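Local structure of multicopper oxidase (Uncultured bacterium, 4E9X) at residues A[31-36]-A[141-146]; A[47-52]-A[57-62]; A[102-107]-A[111-116]. The protein probably oxidises its substrates at a type 1 copper and passes the electrons to a trinuclear copper cluster that reduces dioxygen to water. All blocks are in the same frame, centred on the assembly; numbering follows the deposited sequence.

Contact 1 of 3, residues A[31-36]-A[141-146]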
loop_
_atom_site.group_PDB
_atom_site.type_symbol
_atom_site.label_atom_id
_atom_site.label_comp_id
_atom_site.label_asym_id
_atom_site.label_seq_id
_atom_site.Cartn_x
_atom_site.Cartn_y
_atom_site.Cartn_z
ATOM N N GLN A 31 -28.134 9.477 -1.247
ATOM C CA GLN A 31 -27.650 8.243 -1.878
ATOM C C GLN A 31 -26.148 8.093 -1.561
ATOM O O GLN A 31 -25.466 9.097 -1.295
ATOM C CB GLN A 31 -27.859 8.272 -3.392
ATOM C CG GLN A 31 -27.275 9.525 -4.099
ATOM C CD GLN A 31 -27.369 9.340 -5.609
ATOM O OE1 GLN A 31 -28.442 9.549 -6.196
ATOM N NE2 GLN A 31 -26.265 8.961 -6.229
ATOM N N VAL A 32 -25.664 6.842 -1.645
ATOM C CA VAL A 32 -24.253 6.521 -1.496
ATOM C C VAL A 32 -23.908 5.510 -2.600
ATOM O O VAL A 32 -24.595 4.470 -2.608
ATOM C CB VAL A 32 -23.854 5.945 -0.158
ATOM C CG1 VAL A 32 -22.339 5.743 -0.131
ATOM C CG2 VAL A 32 -24.296 6.905 0.992
ATOM N N PRO A 33 -22.961 5.717 -3.512
ATOM C CA PRO A 33 -22.192 6.942 -3.722
ATOM C C PRO A 33 -23.105 8.161 -3.987
ATOM O O PRO A 33 -24.281 8.018 -4.382
ATOM C CB PRO A 33 -21.484 6.637 -5.037
ATOM C CG PRO A 33 -21.378 5.130 -5.137
ATOM C CD PRO A 33 -22.630 4.632 -4.468
ATOM N N GLY A 34 -22.576 9.328 -3.687
ATOM C CA GLY A 34 -23.262 10.569 -3.996
ATOM C C GLY A 34 -23.446 10.688 -5.514
ATOM O O GLY A 34 -22.909 9.919 -6.333
ATOM N N PRO A 35 -24.222 11.704 -5.927
ATOM C CA PRO A 35 -24.467 11.963 -7.361
ATOM C C PRO A 35 -23.179 12.140 -8.149
ATOM O O PRO A 35 -22.162 12.677 -7.689
ATOM C CB PRO A 35 -25.280 13.259 -7.356
ATOM C CG PRO A 35 -25.926 13.228 -6.004
ATOM C CD PRO A 35 -24.886 12.699 -5.038
ATOM N N LEU A 36 -23.231 11.639 -9.386
ATOM C CA LEU A 36 -22.151 11.896 -10.306
ATOM C C LEU A 36 -22.210 13.350 -10.776
ATOM O O LEU A 36 -23.258 13.826 -11.253
ATOM C CB LEU A 36 -22.318 11.000 -11.557
ATOM C CG LEU A 36 -21.451 11.356 -12.783
ATOM C CD1 LEU A 36 -19.953 11.149 -12.524
ATOM C CD2 LEU A 36 -21.889 10.461 -13.965
ATOM N N ILE A 141 -17.227 3.487 -12.925
ATOM C CA ILE A 141 -16.746 4.052 -11.645
ATOM C C ILE A 141 -16.837 3.005 -10.584
ATOM O O ILE A 141 -17.917 2.431 -10.373
ATOM C CB ILE A 141 -17.579 5.302 -11.302
ATOM C CG1 ILE A 141 -17.103 6.501 -12.171
ATOM C CG2 ILE A 141 -17.536 5.655 -9.805
ATOM C CD1 ILE A 141 -18.012 7.712 -12.143
ATOM N N MET A 142 -15.740 2.774 -9.869
ATOM C CA MET A 142 -15.668 1.835 -8.739
ATOM C C MET A 142 -15.095 2.528 -7.509
ATOM O O MET A 142 -13.877 2.773 -7.422
ATOM C CB MET A 142 -14.785 0.613 -9.059
ATOM C CG MET A 142 -15.438 -0.253 -10.167
ATOM S SD MET A 142 -14.586 -1.826 -10.238
ATOM C CE MET A 142 -15.254 -2.584 -11.717
ATOM N N MET A 143 -15.972 2.847 -6.536
ATOM C CA MET A 143 -15.518 3.573 -5.330
ATOM C C MET A 143 -15.517 2.591 -4.184
ATOM O O MET A 143 -16.594 2.070 -3.784
ATOM C CB MET A 143 -16.506 4.727 -5.049
ATOM C CG MET A 143 -16.613 5.675 -6.255
ATOM S SD MET A 143 -17.494 7.235 -5.913
ATOM C CE MET A 143 -16.242 8.111 -4.980
ATOM N N MET A 144 -14.351 2.273 -3.675
ATOM C CA MET A 144 -14.217 1.252 -2.633
ATOM C C MET A 144 -14.228 1.875 -1.256
ATOM O O MET A 144 -13.692 2.969 -1.063
ATOM C CB MET A 144 -12.911 0.450 -2.806
ATOM C CG MET A 144 -13.053 -0.776 -3.722
ATOM S SD MET A 144 -13.506 -0.417 -5.430
ATOM C CE MET A 144 -12.034 0.495 -5.949
ATOM N N SER A 145 -14.854 1.205 -0.277
ATOM C CA SER A 145 -14.873 1.671 1.102
ATOM C C SER A 145 -15.113 0.454 1.999
ATOM O O SER A 145 -15.290 -0.687 1.571
ATOM C CB SER A 145 -15.885 2.772 1.331
ATOM O OG SER A 145 -17.211 2.295 1.205
ATOM N N THR A 146 -15.050 0.796 3.287
ATOM C CA THR A 146 -15.207 -0.216 4.331
ATOM C C THR A 146 -16.238 0.237 5.359
ATOM O O THR A 146 -16.576 1.420 5.449
ATOM C CB THR A 146 -13.873 -0.570 5.056
ATOM O OG1 THR A 146 -13.537 0.495 5.944
ATOM C CG2 THR A 146 -12.762 -0.767 4.029
#
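Met143 and Ile141, two residues apart on strand 138-147, reach across to Pro33 of the loop before strand 36-40 and to Leu36 at the start of that strand. Along Met143 only the sulfur reaches the loop. Its CB points that way but is still 4.9 Å from Pro33 CG. The next atom, Met143 CG, rests on its own strand, 3.7 Å from Ile141 CG2, and the chain then runs extended to the sulfur. SD makes the touch, meeting Pro33 CB at 4.1 Å. A bend in the last torsion (chi3 75°) swings CE away from the proline and brings this methyl 4.2 Å from Trp102 CE3 of strand 101-104. The second touch is methyl to methyl, Leu36 CD1 against Ile141 CD1 at 4.0 Å, where the two side chains cross obliquely. No hydrogen bond joins the two segments, so the contact rests on dispersion between four buried apolar groups.

Pro33 follows a cis peptide, and its carbonyl is held from within the loop: Gln31 NE2 donates to Pro33 O at 2.9 Å with an N-H...O angle of 157°, the acceptor lying near the plane of the amide. The other end of that amide is occupied too, because Gln31 OE1 accepts from His310 N.

Close to the centre of the chain, the contact joins the first cupredoxin-like domain to the second. Trp119 of strand 119-125 lies against both Pro33 and Met143, Phe194 of strand 187-195 packs on Ile141 and Met143, and strand 138-147 itself runs between strands 167-170 and 187-195.

Contact 2 of 3, residues A[47-52]-A[57-62]; sequences VNVTNN and HTIHWH. With CU (copper (II) ion), chain K; CU (copper (II) ion), chain D; CU (copper (II) ion), chain E.
Two first torsions bring Asn51 and His57 together: Asn51 turns CG opposite its backbone nitrogen (chi1 -179°), while His57 turns CG opposite its carbonyl carbon (chi1 -59°). The amide thus arrives at the CD2 corner of the imidazole, with Asn51 CG near the ring plane and Asn51 OD1 and ND2 each 3.5 Å from His57 CD2. The two flat groups are inclined by 58° and share no hydrogen bond. Their polar ends are tied through the intervening turn instead: Thr53 OG1 is hydrogen-bonded to both Asn51 OD1 and His57 NE2, and Asn51 ND2 to Leu55 O. Second-shell bonds of this kind fix the rotation of a ring whose ND1 binds the copper of chain D at 2.0 Å.

Further along, Val49 CG2 meets Ile59 CD1 at 3.6 Å. Val47 lies obliquely against the CH2 corner of the indole, its CG2 3.6 Å and its CG1 3.8 Å from Trp61 CH2, and Ile59 CG2 covers part of the opposite face. Odd-numbered residues of 57-62 therefore fill the interior, and His60 and His62 project the other way. His60 NE2 lies 1.9 Å from the copper of chain K, and His62 ND1 1.9 Å from that of chain E. His204 of the second subunit also binds the former copper, and His104 together with His254 of the second subunit the latter.

The arrangement is that of a cupredoxin β-sandwich, with strand 44-51 of one sheet facing strand 60-62 of the other, and with the His-X-His motif of multicopper oxidases turned toward a trinuclear cluster shared between subunits.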
loop_
_atom_site.group_PDB
_atom_site.type_symbol
_atom_site.label_atom_id
_atom_site.label_comp_id
_atom_site.label_asym_id
_atom_site.label_seq_id
_atom_site.Cartn_x
_atom_site.Cartn_y
_atom_site.Cartn_z
ATOM N N VAL A 47 -21.990 24.943 -6.822
ATOM C CA VAL A 47 -22.750 23.905 -6.122
ATOM C C VAL A 47 -23.364 24.540 -4.866
ATOM O O VAL A 47 -22.634 25.017 -3.958
ATOM C CB VAL A 47 -21.855 22.721 -5.737
ATOM C CG1 VAL A 47 -22.747 21.660 -5.067
ATOM C CG2 VAL A 47 -21.199 22.073 -6.942
ATOM N N ASN A 48 -24.712 24.548 -4.797
ATOM C CA ASN A 48 -25.419 25.086 -3.643
ATOM C C ASN A 48 -25.789 23.899 -2.751
ATOM O O ASN A 48 -26.533 23.022 -3.234
ATOM C CB ASN A 48 -26.689 25.838 -4.058
ATOM C CG ASN A 48 -26.422 26.901 -5.126
ATOM O OD1 ASN A 48 -25.632 27.797 -4.869
ATOM N ND2 ASN A 48 -27.063 26.792 -6.285
ATOM N N VAL A 49 -25.264 23.871 -1.550
ATOM C CA VAL A 49 -25.416 22.720 -0.676
ATOM C C VAL A 49 -26.369 23.055 0.490
ATOM O O VAL A 49 -26.100 24.049 1.187
ATOM C CB VAL A 49 -24.043 22.314 -0.109
ATOM C CG1 VAL A 49 -24.216 21.121 0.811
ATOM C CG2 VAL A 49 -23.014 22.031 -1.194
ATOM N N THR A 50 -27.397 22.250 0.699
ATOM C CA THR A 50 -28.241 22.365 1.896
ATOM C C THR A 50 -28.094 21.150 2.802
ATOM O O THR A 50 -28.241 20.006 2.384
ATOM C CB THR A 50 -29.706 22.542 1.507
ATOM O OG1 THR A 50 -29.743 23.797 0.787
ATOM C CG2 THR A 50 -30.600 22.649 2.731
ATOM N N ASN A 51 -27.779 21.446 4.048
ATOM C CA ASN A 51 -27.575 20.371 5.028
ATOM C C ASN A 51 -28.894 20.011 5.712
ATOM O O ASN A 51 -29.320 20.737 6.633
ATOM C CB ASN A 51 -26.548 20.879 6.063
ATOM C CG ASN A 51 -26.228 19.845 7.128
ATOM O OD1 ASN A 51 -26.818 18.747 7.091
ATOM N ND2 ASN A 51 -25.305 20.169 8.011
ATOM N N ASN A 52 -29.543 18.914 5.328
ATOM C CA ASN A 52 -30.761 18.429 5.929
ATOM C C ASN A 52 -30.491 17.369 6.973
ATOM O O ASN A 52 -31.380 16.548 7.214
ATOM C CB ASN A 52 -31.772 17.945 4.894
ATOM C CG ASN A 52 -32.272 19.100 4.019
ATOM O OD1 ASN A 52 -32.461 20.185 4.506
ATOM N ND2 ASN A 52 -32.426 18.854 2.720
ATOM N N HIS A 57 -21.434 19.671 8.329
ATOM C CA HIS A 57 -20.656 19.052 7.241
ATOM C C HIS A 57 -19.981 20.146 6.416
ATOM O O HIS A 57 -20.308 21.326 6.577
ATOM C CB HIS A 57 -21.593 18.254 6.298
ATOM C CG HIS A 57 -22.356 17.172 7.004
ATOM N ND1 HIS A 57 -21.782 16.017 7.473
ATOM C CD2 HIS A 57 -23.680 17.136 7.341
ATOM C CE1 HIS A 57 -22.767 15.305 8.065
ATOM N NE2 HIS A 57 -23.930 15.984 7.996
ATOM N N THR A 58 -19.136 19.727 5.475
ATOM C CA THR A 58 -18.676 20.576 4.379
ATOM C C THR A 58 -18.605 19.723 3.100
ATOM O O THR A 58 -18.859 18.523 3.210
ATOM C CB THR A 58 -17.278 21.182 4.588
ATOM O OG1 THR A 58 -16.345 20.093 4.752
ATOM C CG2 THR A 58 -17.211 22.081 5.831
ATOM N N ILE A 59 -18.252 20.314 1.980
ATOM C CA ILE A 59 -17.807 19.478 0.855
ATOM C C ILE A 59 -16.443 19.996 0.417
ATOM O O ILE A 59 -16.317 21.166 0.056
ATOM C CB ILE A 59 -18.776 19.487 -0.320
ATOM C CG1 ILE A 59 -20.223 19.137 0.081
ATOM C CG2 ILE A 59 -18.265 18.490 -1.394
ATOM C CD1 ILE A 59 -21.137 19.015 -1.168
ATOM N N HIS A 60 -15.463 19.095 0.431
ATOM C CA HIS A 60 -14.175 19.295 -0.199
ATOM C C HIS A 60 -14.141 18.621 -1.570
ATOM O O HIS A 60 -14.641 17.503 -1.786
ATOM C CB HIS A 60 -13.069 18.717 0.695
ATOM C CG HIS A 60 -11.755 18.612 -0.028
ATOM N ND1 HIS A 60 -11.067 19.696 -0.536
ATOM C CD2 HIS A 60 -10.995 17.513 -0.301
ATOM C CE1 HIS A 60 -9.968 19.258 -1.140
ATOM N NE2 HIS A 60 -9.885 17.934 -0.987
ATOM N N TRP A 61 -13.545 19.290 -2.536
ATOM C CA TRP A 61 -13.495 18.884 -3.950
ATOM C C TRP A 61 -12.091 18.381 -4.203
ATOM O O TRP A 61 -11.159 19.149 -4.429
ATOM C CB TRP A 61 -13.897 20.071 -4.872
ATOM C CG TRP A 61 -15.197 20.631 -4.338
ATOM C CD1 TRP A 61 -15.310 21.664 -3.463
ATOM C CD2 TRP A 61 -16.551 20.211 -4.616
ATOM N NE1 TRP A 61 -16.645 21.907 -3.175
ATOM C CE2 TRP A 61 -17.446 21.037 -3.864
ATOM C CE3 TRP A 61 -17.076 19.202 -5.437
ATOM C CZ2 TRP A 61 -18.844 20.883 -3.907
ATOM C CZ3 TRP A 61 -18.468 19.073 -5.453
ATOM C CH2 TRP A 61 -19.356 19.872 -4.729
ATOM N N HIS A 62 -11.896 17.071 -4.061
ATOM C CA HIS A 62 -10.579 16.459 -4.034
ATOM C C HIS A 62 -10.043 16.408 -5.440
ATOM O O HIS A 62 -10.519 15.678 -6.285
ATOM C CB HIS A 62 -10.699 15.092 -3.349
ATOM C CG HIS A 62 -9.360 14.388 -3.219
ATOM N ND1 HIS A 62 -8.985 13.792 -2.018
ATOM C CD2 HIS A 62 -8.333 14.125 -4.097
ATOM C CE1 HIS A 62 -7.797 13.212 -2.216
ATOM N NE2 HIS A 62 -7.397 13.444 -3.471
HETATM CU CU CU K . -8.240 17.084 -1.164
HETATM CU CU CU D . -19.886 15.323 7.245
HETATM CU CU CU E . -9.937 13.635 -0.362
#

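Contact 3 of 3, residues A[102-107]-A[111-116]. With CU (copper (II) ion), chain D; CU (copper (II) ion), chain E; CU (copper (II) ion), chain J.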
loop_
_atom_site.group_PDB
_atom_site.type_symbol
_atom_site.label_atom_id
_atom_site.label_comp_id
_atom_site.label_asym_id
_atom_site.label_seq_id
_atom_site.Cartn_x
_atom_site.Cartn_y
_atom_site.Cartn_z
ATOM N N TRP A 102 -12.983 13.650 -7.121
ATOM C CA TRP A 102 -14.111 13.213 -6.276
ATOM C C TRP A 102 -14.386 14.286 -5.247
ATOM O O TRP A 102 -13.659 15.262 -5.171
ATOM C CB TRP A 102 -13.846 11.870 -5.658
ATOM C CG TRP A 102 -12.706 11.669 -4.696
ATOM C CD1 TRP A 102 -11.389 11.939 -4.896
ATOM C CD2 TRP A 102 -12.833 11.106 -3.380
ATOM N NE1 TRP A 102 -10.679 11.573 -3.749
ATOM C CE2 TRP A 102 -11.537 11.067 -2.814
ATOM C CE3 TRP A 102 -13.905 10.616 -2.605
ATOM C CZ2 TRP A 102 -11.322 10.570 -1.523
ATOM C CZ3 TRP A 102 -13.689 10.129 -1.332
ATOM C CH2 TRP A 102 -12.384 10.110 -0.786
ATOM N N TYR A 103 -15.439 14.099 -4.481
ATOM C CA TYR A 103 -15.808 15.126 -3.513
ATOM C C TYR A 103 -16.224 14.362 -2.253
ATOM O O TYR A 103 -16.729 13.223 -2.324
ATOM C CB TYR A 103 -16.883 16.116 -4.048
ATOM C CG TYR A 103 -18.204 15.413 -4.348
ATOM C CD1 TYR A 103 -19.182 15.246 -3.370
ATOM C CD2 TYR A 103 -18.457 14.916 -5.623
ATOM C CE1 TYR A 103 -20.384 14.600 -3.652
ATOM C CE2 TYR A 103 -19.659 14.250 -5.935
ATOM C CZ TYR A 103 -20.583 14.107 -4.948
ATOM O OH TYR A 103 -21.793 13.458 -5.181
ATOM N N HIS A 104 -16.058 14.979 -1.081
ATOM C CA HIS A 104 -16.396 14.291 0.154
ATOM C C HIS A 104 -16.484 15.290 1.306
ATOM O O HIS A 104 -15.865 16.369 1.214
ATOM C CB HIS A 104 -15.369 13.201 0.514
ATOM C CG HIS A 104 -13.925 13.598 0.648
ATOM N ND1 HIS A 104 -13.392 14.206 1.752
ATOM C CD2 HIS A 104 -12.899 13.449 -0.226
ATOM C CE1 HIS A 104 -12.077 14.416 1.546
ATOM N NE2 HIS A 104 -11.744 13.947 0.359
ATOM N N CYS A 105 -17.168 14.917 2.369
ATOM C CA CYS A 105 -17.169 15.818 3.540
ATOM C C CYS A 105 -15.754 15.958 4.069
ATOM O O CYS A 105 -14.939 15.048 3.956
ATOM C CB CYS A 105 -18.107 15.202 4.596
ATOM S SG CYS A 105 -18.349 16.319 6.001
ATOM N N HIS A 106 -15.472 17.089 4.720
ATOM C CA HIS A 106 -14.200 17.260 5.405
ATOM C C HIS A 106 -14.356 17.626 6.885
ATOM O O HIS A 106 -13.418 18.130 7.503
ATOM C CB HIS A 106 -13.328 18.296 4.663
ATOM C CG HIS A 106 -11.885 17.919 4.574
ATOM N ND1 HIS A 106 -11.069 17.912 5.679
ATOM C CD2 HIS A 106 -11.105 17.561 3.525
ATOM C CE1 HIS A 106 -9.861 17.542 5.310
ATOM N NE2 HIS A 106 -9.835 17.326 4.010
ATOM N N VAL A 107 -15.522 17.343 7.463
ATOM C CA VAL A 107 -15.798 17.434 8.876
ATOM C C VAL A 107 -15.758 15.986 9.451
ATOM O O VAL A 107 -16.359 15.074 8.846
ATOM C CB VAL A 107 -17.187 18.028 9.142
ATOM C CG1 VAL A 107 -17.511 17.918 10.636
ATOM C CG2 VAL A 107 -17.307 19.455 8.653
ATOM N N GLU A 111 -15.058 9.430 10.574
ATOM C CA GLU A 111 -16.377 8.824 10.609
ATOM C C GLU A 111 -17.155 9.135 9.352
ATOM O O GLU A 111 -17.748 8.235 8.714
ATOM C CB GLU A 111 -17.163 9.312 11.850
ATOM C CG GLU A 111 -18.552 8.684 11.889
ATOM C CD GLU A 111 -19.573 9.299 12.811
ATOM O OE1 GLU A 111 -19.215 10.168 13.630
ATOM O OE2 GLU A 111 -20.766 8.879 12.667
ATOM N N HIS A 112 -17.252 10.426 8.952
ATOM C CA HIS A 112 -18.174 10.798 7.890
ATOM C C HIS A 112 -17.761 10.191 6.549
ATOM O O HIS A 112 -18.629 9.740 5.795
ATOM C CB HIS A 112 -18.301 12.340 7.827
ATOM C CG HIS A 112 -19.095 12.916 8.971
ATOM N ND1 HIS A 112 -19.648 14.192 8.880
ATOM C CD2 HIS A 112 -19.364 12.411 10.204
ATOM C CE1 HIS A 112 -20.260 14.447 10.031
ATOM N NE2 HIS A 112 -20.103 13.402 10.830
ATOM N N VAL A 113 -16.453 10.242 6.244
ATOM C CA VAL A 113 -15.946 9.664 5.012
ATOM C C VAL A 113 -15.690 8.187 5.234
ATOM O O VAL A 113 -15.987 7.367 4.358
ATOM C CB VAL A 113 -14.690 10.389 4.478
ATOM C CG1 VAL A 113 -14.186 9.739 3.210
ATOM C CG2 VAL A 113 -15.040 11.872 4.254
ATOM N N GLY A 114 -15.205 7.803 6.404
ATOM C CA GLY A 114 -14.852 6.382 6.626
ATOM C C GLY A 114 -16.075 5.463 6.654
ATOM O O GLY A 114 -16.001 4.350 6.082
ATOM N N VAL A 115 -17.174 5.885 7.311
ATOM C CA VAL A 115 -18.360 4.967 7.412
ATOM C C VAL A 115 -19.677 5.634 7.106
ATOM O O VAL A 115 -20.656 4.871 7.165
ATOM C CB VAL A 115 -18.438 4.246 8.770
ATOM C CG1 VAL A 115 -17.151 3.407 8.995
ATOM C CG2 VAL A 115 -18.634 5.165 9.993
ATOM N N ARG A 116 -19.786 6.939 6.794
ATOM C CA ARG A 116 -21.110 7.513 6.592
ATOM C C ARG A 116 -21.361 7.881 5.141
ATOM O O ARG A 116 -22.349 8.548 4.842
ATOM C CB ARG A 116 -21.346 8.728 7.504
ATOM C CG ARG A 116 -21.235 8.403 8.984
ATOM C CD ARG A 116 -22.293 7.423 9.508
ATOM N NE ARG A 116 -21.869 7.074 10.895
ATOM C CZ ARG A 116 -22.268 5.972 11.496
ATOM N NH1 ARG A 116 -23.160 5.111 10.952
ATOM N NH2 ARG A 116 -21.780 5.694 12.712
HETATM CU CU CU D . -19.886 15.323 7.245
HETATM CU CU CU E . -9.937 13.635 -0.362
HETATM CU CU CU J . -8.185 16.794 2.893
#
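The His-Cys-His motif that links the two kinds of copper centre in multicopper oxidases here meets the short helix supplying another ligand of the type 1 site, and Cys105 and His112 grip the same copper. Cys105 SG binds the ion of chain D at 2.2 Å and His112 ND1 binds it at 2.0 Å; His57 and Met118 complete the site. SG stands opposite its backbone nitrogen (chi1 -173°), which carries it to the edge of the His112 ring, 3.8 Å from ND1. Cys105 SG also accepts a hydrogen bond from Val107 N at 3.3 Å, a second hold on the copper-bound sulfur.

Each histidine flanking the cysteine serves a different copper of the trinuclear cluster, His104 through NE2 the one of chain E and His106 through NE2 the one of chain J. His104 ND1 donates to Cys105 O over 2.8 Å in an almost straight bond (173°). The donor sits well above the carbonyl plane, 48° out of it, although the oxygen lies in the imidazole plane. As in related oxidases, this bond is consistent with a shortcut for electrons leaving the cysteine.

Val113 wedges in from the helix, its CG2 3.2 Å from Cys105 O and also against the His104 ring, while its CG1 looks toward Trp102 CH2. A salt bridge spans the last turns of the helix: Arg116 NE donates to Glu111 OE2 at 2.8 Å, on the anti lone pair of that oxygen.

Contacts 2 and 3 build one copper-binding module. Strands 60-62 and 101-104 are neighbours in a sheet, paired through His62 N to Trp102 O at 2.8 Å and His60 N to His104 O at 2.9 Å, which brings His62 and His104 to one copper, that of chain E. The type 1 copper of chain D lies 12.6 Å from the copper of chain E, a gap spanned by the motif in contact 3; the coppers of chains E and K are much closer neighbours. Contact 1, whose centre is about 11 Å from that of contact 3, binds no copper. It meets contact 3 at Tyr103 OH, 2.7 Å from Pro35 O, a probable hydrogen bond, and where Met143 packs on Trp102.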